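Local coordinates for putative acyl-[acyl-carrier-protein]--UDP-N-acetylglucosamine O-acyltransferase (Bacteroides fragilis, PDB 4R36), which probably transfers an acyl chain from acyl carrier protein to UDP-N-acetylglucosamine, at residues 68-71 with 72-76; 192-195 with 196-200; 238-242 with 243-247. All coordinates share one frame; numbering follows the deposited sequence.

Contact 1 (68-71 with 72-76); sequences SRIG and NGNTI
Ile-70 lays its CG2 methyl across the amide end of Asn-74, 3.6 Å from ND2, while its other branch runs on to meet Ile-76. CG2 stands opposite the backbone N and CG1 beside it (chi1 -66°), which sends the two branches to different partners. The delta methyls of the isoleucines meet tip to tip, CD1 of Ile-70 lying 3.9 Å from CD1 of Ile-76. These residues round one corner of a left-handed parallel beta helix built from hexapeptide repeats: strand 68-70 lies on one face of the prism, strand 75-76 on the next, and both isoleucines are buried, each also touching Ile-64 on the third face. At the corner itself, ND2 of Asn-74 stands 3.5 Å from the carbonyl carbon of Gly-71 without bonding to its oxygen. The amide is instead gripped by the following coil, OD1 accepting from the N-H of Asn-104 and ND2 donating to the carbonyl of Gly-101, which should fix its rotation. Asn-72, whose CB points away from 68-71, accepts through OD1 from the N-H of Asp-54 in the preceding coil. Between the two asparagines the corner turns through a positive phi at Gly-73 (78°), which by itself favours glycine.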
loop_
_atom_site.group_PDB
_atom_site.type_symbol
_atom_site.label_atom_id
_atom_site.label_comp_id
_atom_site.label_asym_id
_atom_site.label_seq_id
_atom_site.Cartn_x
_atom_site.Cartn_y
_atom_site.Cartn_z
ATOM N N SER A 68 -22.701 5.482 -7.450
ATOM C CA SER A 68 -22.659 4.659 -6.238
ATOM C C SER A 68 -24.023 4.206 -5.800
ATOM O O SER A 68 -25.016 4.962 -5.922
ATOM C CB SER A 68 -22.043 5.403 -5.093
ATOM O OG SER A 68 -20.706 5.856 -5.365
ATOM N N ARG A 69 -24.058 2.974 -5.280
ATOM C CA ARG A 69 -25.230 2.358 -4.739
ATOM C C ARG A 69 -24.843 1.694 -3.448
ATOM O O ARG A 69 -23.999 0.760 -3.429
ATOM C CB ARG A 69 -25.758 1.318 -5.693
ATOM C CG ARG A 69 -26.014 1.784 -7.122
ATOM C CD ARG A 69 -27.269 2.642 -7.224
ATOM N NE ARG A 69 -27.501 3.077 -8.587
ATOM C CZ ARG A 69 -27.138 4.235 -9.120
ATOM N NH1 ARG A 69 -26.454 5.132 -8.438
ATOM N NH2 ARG A 69 -27.462 4.497 -10.385
ATOM N N ILE A 70 -25.417 2.183 -2.363
ATOM C CA ILE A 70 -25.114 1.761 -1.052
ATOM C C ILE A 70 -26.361 1.245 -0.370
ATOM O O ILE A 70 -27.415 1.923 -0.331
ATOM C CB ILE A 70 -24.444 2.917 -0.276
ATOM C CG1 ILE A 70 -23.055 3.222 -0.918
ATOM C CG2 ILE A 70 -24.322 2.613 1.204
ATOM C CD1 ILE A 70 -22.533 4.583 -0.557
ATOM N N GLY A 71 -26.230 0.064 0.217
ATOM C CA GLY A 71 -27.328 -0.570 0.959
ATOM C C GLY A 71 -27.591 -0.018 2.321
ATOM O O GLY A 71 -27.514 1.195 2.545
ATOM N N ASN A 72 -27.882 -0.915 3.249
ATOM C CA ASN A 72 -28.211 -0.484 4.636
ATOM C C ASN A 72 -27.199 -0.879 5.688
ATOM O O ASN A 72 -26.573 -1.935 5.593
ATOM C CB ASN A 72 -29.530 -1.136 5.080
ATOM C CG ASN A 72 -30.654 -0.875 4.088
ATOM O OD1 ASN A 72 -30.853 0.222 3.596
ATOM N ND2 ASN A 72 -31.369 -1.909 3.788
ATOM N N GLY A 73 -27.062 -0.070 6.720
ATOM C CA GLY A 73 -26.303 -0.485 7.878
ATOM C C GLY A 73 -24.752 -0.424 7.732
ATOM O O GLY A 73 -24.033 -1.000 8.515
ATOM N N ASN A 74 -24.263 0.250 6.713
ATOM C CA ASN A 74 -22.815 0.311 6.482
ATOM C C ASN A 74 -22.161 1.418 7.279
ATOM O O ASN A 74 -22.816 2.409 7.673
ATOM C CB ASN A 74 -22.599 0.619 5.028
ATOM C CG ASN A 74 -23.170 -0.448 4.125
ATOM O OD1 ASN A 74 -22.603 -1.563 3.987
ATOM N ND2 ASN A 74 -24.316 -0.152 3.516
ATOM N N THR A 75 -20.848 1.302 7.506
ATOM C CA THR A 75 -20.055 2.455 7.962
ATOM C C THR A 75 -18.931 2.711 6.996
ATOM O O THR A 75 -18.195 1.759 6.625
ATOM C CB THR A 75 -19.434 2.185 9.357
ATOM O OG1 THR A 75 -20.437 1.711 10.272
ATOM C CG2 THR A 75 -18.780 3.372 9.947
ATOM N N ILE A 76 -18.835 3.950 6.551
ATOM C CA ILE A 76 -17.854 4.364 5.535
ATOM C C ILE A 76 -16.967 5.341 6.242
ATOM O O ILE A 76 -17.395 6.437 6.694
ATOM C CB ILE A 76 -18.575 4.887 4.270
ATOM C CG1 ILE A 76 -19.400 3.722 3.687
ATOM C CG2 ILE A 76 -17.610 5.442 3.259
ATOM C CD1 ILE A 76 -20.258 4.184 2.557
#

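Contact 2 (192-195 with 196-200); sequences KDIP and PYIIA
Ile-194 and Ile-198 pack against each other where the chain rounds the last corner of the left-handed beta helix, between the loop after strand 189-190 and strand 198-201. The tight part is around CD1 of Ile-198, held between CG2 of Ile-194 at 3.8 Å and CD of Pro-195 at 3.9 Å, the isoleucines meeting at a slant. The methyl gets there because CG1 of Ile-198 stands between the backbone N and the carbonyl carbon (chi1 73°). Looser is the far end, a single pair of methyls, CD1 of Ile-194 lying 4.1 Å from CB of Ala-200.

The six touching residues are buried, whereas Ile-199 points away and is partly exposed, and Lys-192 at the start of the loop is exposed. Tyr-232 and Tyr-236 of helix 222-237 lie against Pro-195, and Tyr-261 and Phe-265 of helix 257-267 against Pro-196. A type II turn runs from Pro-195 to Ile-198; Tyr-197 takes its third position, which calls for a positive phi (79°), without being a glycine. The Tyr-197 side chain is about 6 Å from that of Asn-211, which binds UDP-N-acetylglucosamine in another structure of this protein. Pro-196 O accepts from the hydroxyl of Tyr-232, whereas Pro-195 O is buried with no polar partner in the model and has CG1 of Ile-198 3.4 Å away.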
loop_
_atom_site.group_PDB
_atom_site.type_symbol
_atom_site.label_atom_id
_atom_site.label_comp_id
_atom_site.label_asym_id
_atom_site.label_seq_id
_atom_site.Cartn_x
_atom_site.Cartn_y
_atom_site.Cartn_z
ATOM N N LYS A 192 -3.727 -17.122 -10.581
ATOM C CA LYS A 192 -4.584 -18.275 -10.798
ATOM C C LYS A 192 -5.656 -18.267 -9.757
ATOM O O LYS A 192 -5.588 -17.456 -8.843
ATOM C CB LYS A 192 -3.721 -19.523 -10.743
ATOM C CG LYS A 192 -2.734 -19.514 -11.924
ATOM C CD LYS A 192 -2.580 -20.838 -12.609
ATOM C CE LYS A 192 -1.497 -20.893 -13.680
ATOM N NZ LYS A 192 -1.470 -19.659 -14.487
ATOM N N ASP A 193 -6.625 -19.168 -9.869
ATOM C CA ASP A 193 -7.686 -19.237 -8.918
ATOM C C ASP A 193 -7.237 -19.952 -7.611
ATOM O O ASP A 193 -6.366 -20.876 -7.602
ATOM C CB ASP A 193 -8.887 -19.945 -9.544
ATOM C CG ASP A 193 -9.469 -19.205 -10.744
ATOM O OD1 ASP A 193 -9.401 -17.968 -10.852
ATOM O OD2 ASP A 193 -9.966 -19.898 -11.676
ATOM N N ILE A 194 -7.868 -19.579 -6.497
ATOM C CA ILE A 194 -7.619 -20.210 -5.201
ATOM C C ILE A 194 -8.828 -20.995 -4.748
ATOM O O ILE A 194 -9.864 -20.412 -4.465
ATOM C CB ILE A 194 -7.225 -19.193 -4.157
ATOM C CG1 ILE A 194 -6.003 -18.396 -4.672
ATOM C CG2 ILE A 194 -6.889 -19.855 -2.840
ATOM C CD1 ILE A 194 -5.504 -17.409 -3.683
ATOM N N PRO A 195 -8.689 -22.320 -4.657
ATOM C CA PRO A 195 -9.884 -23.135 -4.403
ATOM C C PRO A 195 -10.317 -23.044 -2.939
ATOM O O PRO A 195 -9.509 -22.669 -2.058
ATOM C CB PRO A 195 -9.431 -24.560 -4.820
ATOM C CG PRO A 195 -7.981 -24.534 -4.517
ATOM C CD PRO A 195 -7.509 -23.148 -4.882
ATOM N N PRO A 196 -11.564 -23.446 -2.642
ATOM C CA PRO A 196 -12.147 -23.154 -1.311
ATOM C C PRO A 196 -11.516 -23.878 -0.151
ATOM O O PRO A 196 -10.945 -24.962 -0.371
ATOM C CB PRO A 196 -13.593 -23.539 -1.460
ATOM C CG PRO A 196 -13.652 -24.372 -2.658
ATOM C CD PRO A 196 -12.559 -23.941 -3.580
ATOM N N TYR A 197 -11.537 -23.272 1.030
ATOM C CA TYR A 197 -11.119 -23.869 2.290
ATOM C C TYR A 197 -9.586 -23.916 2.556
ATOM O O TYR A 197 -9.183 -24.420 3.577
ATOM C CB TYR A 197 -11.696 -25.303 2.453
ATOM C CG TYR A 197 -13.156 -25.390 2.219
ATOM C CD1 TYR A 197 -14.039 -24.781 3.089
ATOM C CD2 TYR A 197 -13.660 -26.154 1.182
ATOM C CE1 TYR A 197 -15.409 -24.839 2.873
ATOM C CE2 TYR A 197 -15.030 -26.193 0.930
ATOM C CZ TYR A 197 -15.890 -25.584 1.820
ATOM O OH TYR A 197 -17.206 -25.572 1.558
ATOM N N ILE A 198 -8.741 -23.487 1.601
ATOM C CA ILE A 198 -7.293 -23.643 1.772
ATOM C C ILE A 198 -6.611 -22.413 2.357
ATOM O O ILE A 198 -7.179 -21.306 2.364
ATOM C CB ILE A 198 -6.585 -24.061 0.469
ATOM C CG1 ILE A 198 -6.483 -22.955 -0.578
ATOM C CG2 ILE A 198 -7.268 -25.280 -0.137
ATOM C CD1 ILE A 198 -5.428 -23.186 -1.623
ATOM N N ILE A 199 -5.411 -22.641 2.866
ATOM C CA ILE A 199 -4.445 -21.593 3.117
ATOM C C ILE A 199 -3.540 -21.459 1.914
ATOM O O ILE A 199 -2.997 -22.451 1.387
ATOM C CB ILE A 199 -3.626 -21.871 4.372
ATOM C CG1 ILE A 199 -4.530 -22.080 5.602
ATOM C CG2 ILE A 199 -2.609 -20.754 4.638
ATOM C CD1 ILE A 199 -3.778 -22.569 6.826
ATOM N N ALA A 200 -3.373 -20.219 1.424
ATOM C CA ALA A 200 -2.467 -19.935 0.342
ATOM C C ALA A 200 -1.420 -18.994 0.882
ATOM O O ALA A 200 -1.739 -17.950 1.479
ATOM C CB ALA A 200 -3.183 -19.316 -0.830
#

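Contact 3 (238-242 with 243-247); sequences SGLNT and SDALT
The backbone swings from the loop after helix 222-237 into helix 242-252 at Asn-241, whose carbonyl O accepts from Ala-245 N at 2.9 Å, followed by Leu-246 N bonding to Thr-242 O. Asn-241 is the N-cap: its OD1 takes the N-H of Asp-244 at 2.8 Å, nearly straight (161°) and almost in line with the side-chain C=O bond. Setting CG between the backbone N and the carbonyl carbon (chi1 63°) folds the amide back over the first turn. The Asp-244 carboxylate crosses it with the planes 48° apart. Two waters join the pair: one accepts from Asn-241 N and donates to Asp-244 OD2, the other accepts from Asn-241 ND2 and donates to Asp-244 OD1.

On the side facing helix 222-237, CB of Leu-240 meets CB of Ala-245 at 4.1 Å, and both side chains touch Ile-234. Thr-242 and Leu-246 run side by side, CG2 to CD1 4.1 Å, against Ile-266 of helix 257-267. The start of the helix thus meets its neighbours largely through aliphatic groups and is hydrated at the cap, where an aspartate in the first turn would probably interact favourably with the positive end of the helix dipole.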
loop_
_atom_site.group_PDB
_atom_site.type_symbol
_atom_site.label_atom_id
_atom_site.label_comp_id
_atom_site.label_asym_id
_atom_site.label_seq_id
_atom_site.Cartn_x
_atom_site.Cartn_y
_atom_site.Cartn_z
ATOM N N SER A 238 -0.885 -36.153 -4.513
ATOM C CA SER A 238 -0.966 -37.534 -4.929
ATOM C C SER A 238 -0.396 -37.748 -6.307
ATOM O O SER A 238 -0.460 -38.843 -6.812
ATOM C CB SER A 238 -2.384 -37.961 -4.927
ATOM O OG SER A 238 -2.808 -37.812 -3.556
ATOM N N GLY A 239 0.138 -36.704 -6.920
ATOM C CA GLY A 239 0.749 -36.807 -8.229
ATOM C C GLY A 239 -0.238 -36.950 -9.352
ATOM O O GLY A 239 0.125 -37.279 -10.463
ATOM N N LEU A 240 -1.505 -36.661 -9.106
ATOM C CA LEU A 240 -2.486 -36.817 -10.165
ATOM C C LEU A 240 -2.742 -35.517 -10.864
ATOM O O LEU A 240 -2.693 -34.432 -10.270
ATOM C CB LEU A 240 -3.808 -37.313 -9.568
ATOM C CG LEU A 240 -3.724 -38.632 -8.817
ATOM C CD1 LEU A 240 -4.978 -38.765 -7.979
ATOM C CD2 LEU A 240 -3.520 -39.773 -9.801
ATOM N N ASN A 241 -3.093 -35.630 -12.143
ATOM C CA ASN A 241 -3.492 -34.455 -12.910
ATOM C C ASN A 241 -4.877 -34.064 -12.374
ATOM O O ASN A 241 -5.467 -34.789 -11.585
ATOM C CB ASN A 241 -3.462 -34.699 -14.427
ATOM C CG ASN A 241 -4.452 -35.777 -14.904
ATOM O OD1 ASN A 241 -5.478 -36.058 -14.274
ATOM N ND2 ASN A 241 -4.160 -36.346 -16.049
ATOM N N THR A 242 -5.380 -32.935 -12.823
ATOM C CA THR A 242 -6.605 -32.368 -12.256
ATOM C C THR A 242 -7.799 -33.277 -12.460
ATOM O O THR A 242 -8.523 -33.564 -11.494
ATOM C CB THR A 242 -6.880 -31.052 -12.902
ATOM O OG1 THR A 242 -5.730 -30.268 -12.589
ATOM C CG2 THR A 242 -8.028 -30.401 -12.291
ATOM N N SER A 243 -7.981 -33.750 -13.678
ATOM C CA SER A 243 -9.095 -34.625 -13.950
ATOM C C SER A 243 -9.116 -35.857 -13.109
ATOM O O SER A 243 -10.180 -36.264 -12.622
ATOM C CB SER A 243 -9.101 -35.094 -15.400
ATOM O OG SER A 243 -9.703 -34.102 -16.152
ATOM N N ASP A 244 -7.981 -36.511 -13.036
ATOM C CA ASP A 244 -7.901 -37.769 -12.309
ATOM C C ASP A 244 -8.065 -37.534 -10.863
ATOM O O ASP A 244 -8.617 -38.381 -10.163
ATOM C CB ASP A 244 -6.562 -38.472 -12.503
ATOM C CG ASP A 244 -6.382 -39.053 -13.931
ATOM O OD1 ASP A 244 -7.347 -39.067 -14.744
ATOM O OD2 ASP A 244 -5.215 -39.470 -14.163
ATOM N N ALA A 245 -7.584 -36.401 -10.366
ATOM C CA ALA A 245 -7.692 -36.120 -8.952
ATOM C C ALA A 245 -9.182 -35.926 -8.629
ATOM O O ALA A 245 -9.660 -36.387 -7.575
ATOM C CB ALA A 245 -6.911 -34.873 -8.515
ATOM N N LEU A 246 -9.875 -35.174 -9.466
ATOM C CA LEU A 246 -11.250 -34.877 -9.153
ATOM C C LEU A 246 -12.093 -36.134 -9.252
ATOM O O LEU A 246 -12.959 -36.344 -8.427
ATOM C CB LEU A 246 -11.774 -33.739 -9.963
ATOM C CG LEU A 246 -11.059 -32.382 -9.888
ATOM C CD1 LEU A 246 -11.704 -31.358 -10.831
ATOM C CD2 LEU A 246 -11.005 -31.871 -8.473
ATOM N N THR A 247 -11.792 -36.988 -10.212
ATOM C CA THR A 247 -12.413 -38.322 -10.264
ATOM C C THR A 247 -12.224 -39.065 -8.982
ATOM O O THR A 247 -13.197 -39.599 -8.444
ATOM C CB THR A 247 -11.861 -39.136 -11.446
ATOM O OG1 THR A 247 -12.240 -38.475 -12.636
ATOM C CG2 THR A 247 -12.375 -40.606 -11.451
HETATM O O HOH W 1 -2.967 -38.484 -13.210
HETATM O O HOH W 2 -6.670 -37.675 -17.230
#

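How the contacts relate
Along the chain the three contacts follow in series, from the beta helix into the helical C-terminal part. Contacts 1 and 2 both turn into strands of the same sheet, 75-76 and 198-201, but at widely separated levels of the prism, with centres about 29 Å apart. Contact 3 leaves the beta helix: its centre lies about 17 Å from that of contact 2 and about 43 Å from that of contact 1. Helices 222-237 and 257-267 pack on both contacts 2 and 3, although the nearest atoms of these contacts remain about 8 Å apart. Contact 2 thus lies at the junction of prism and helices, close to substrate-binding Asn-211, and the junction may help shape that end of the site.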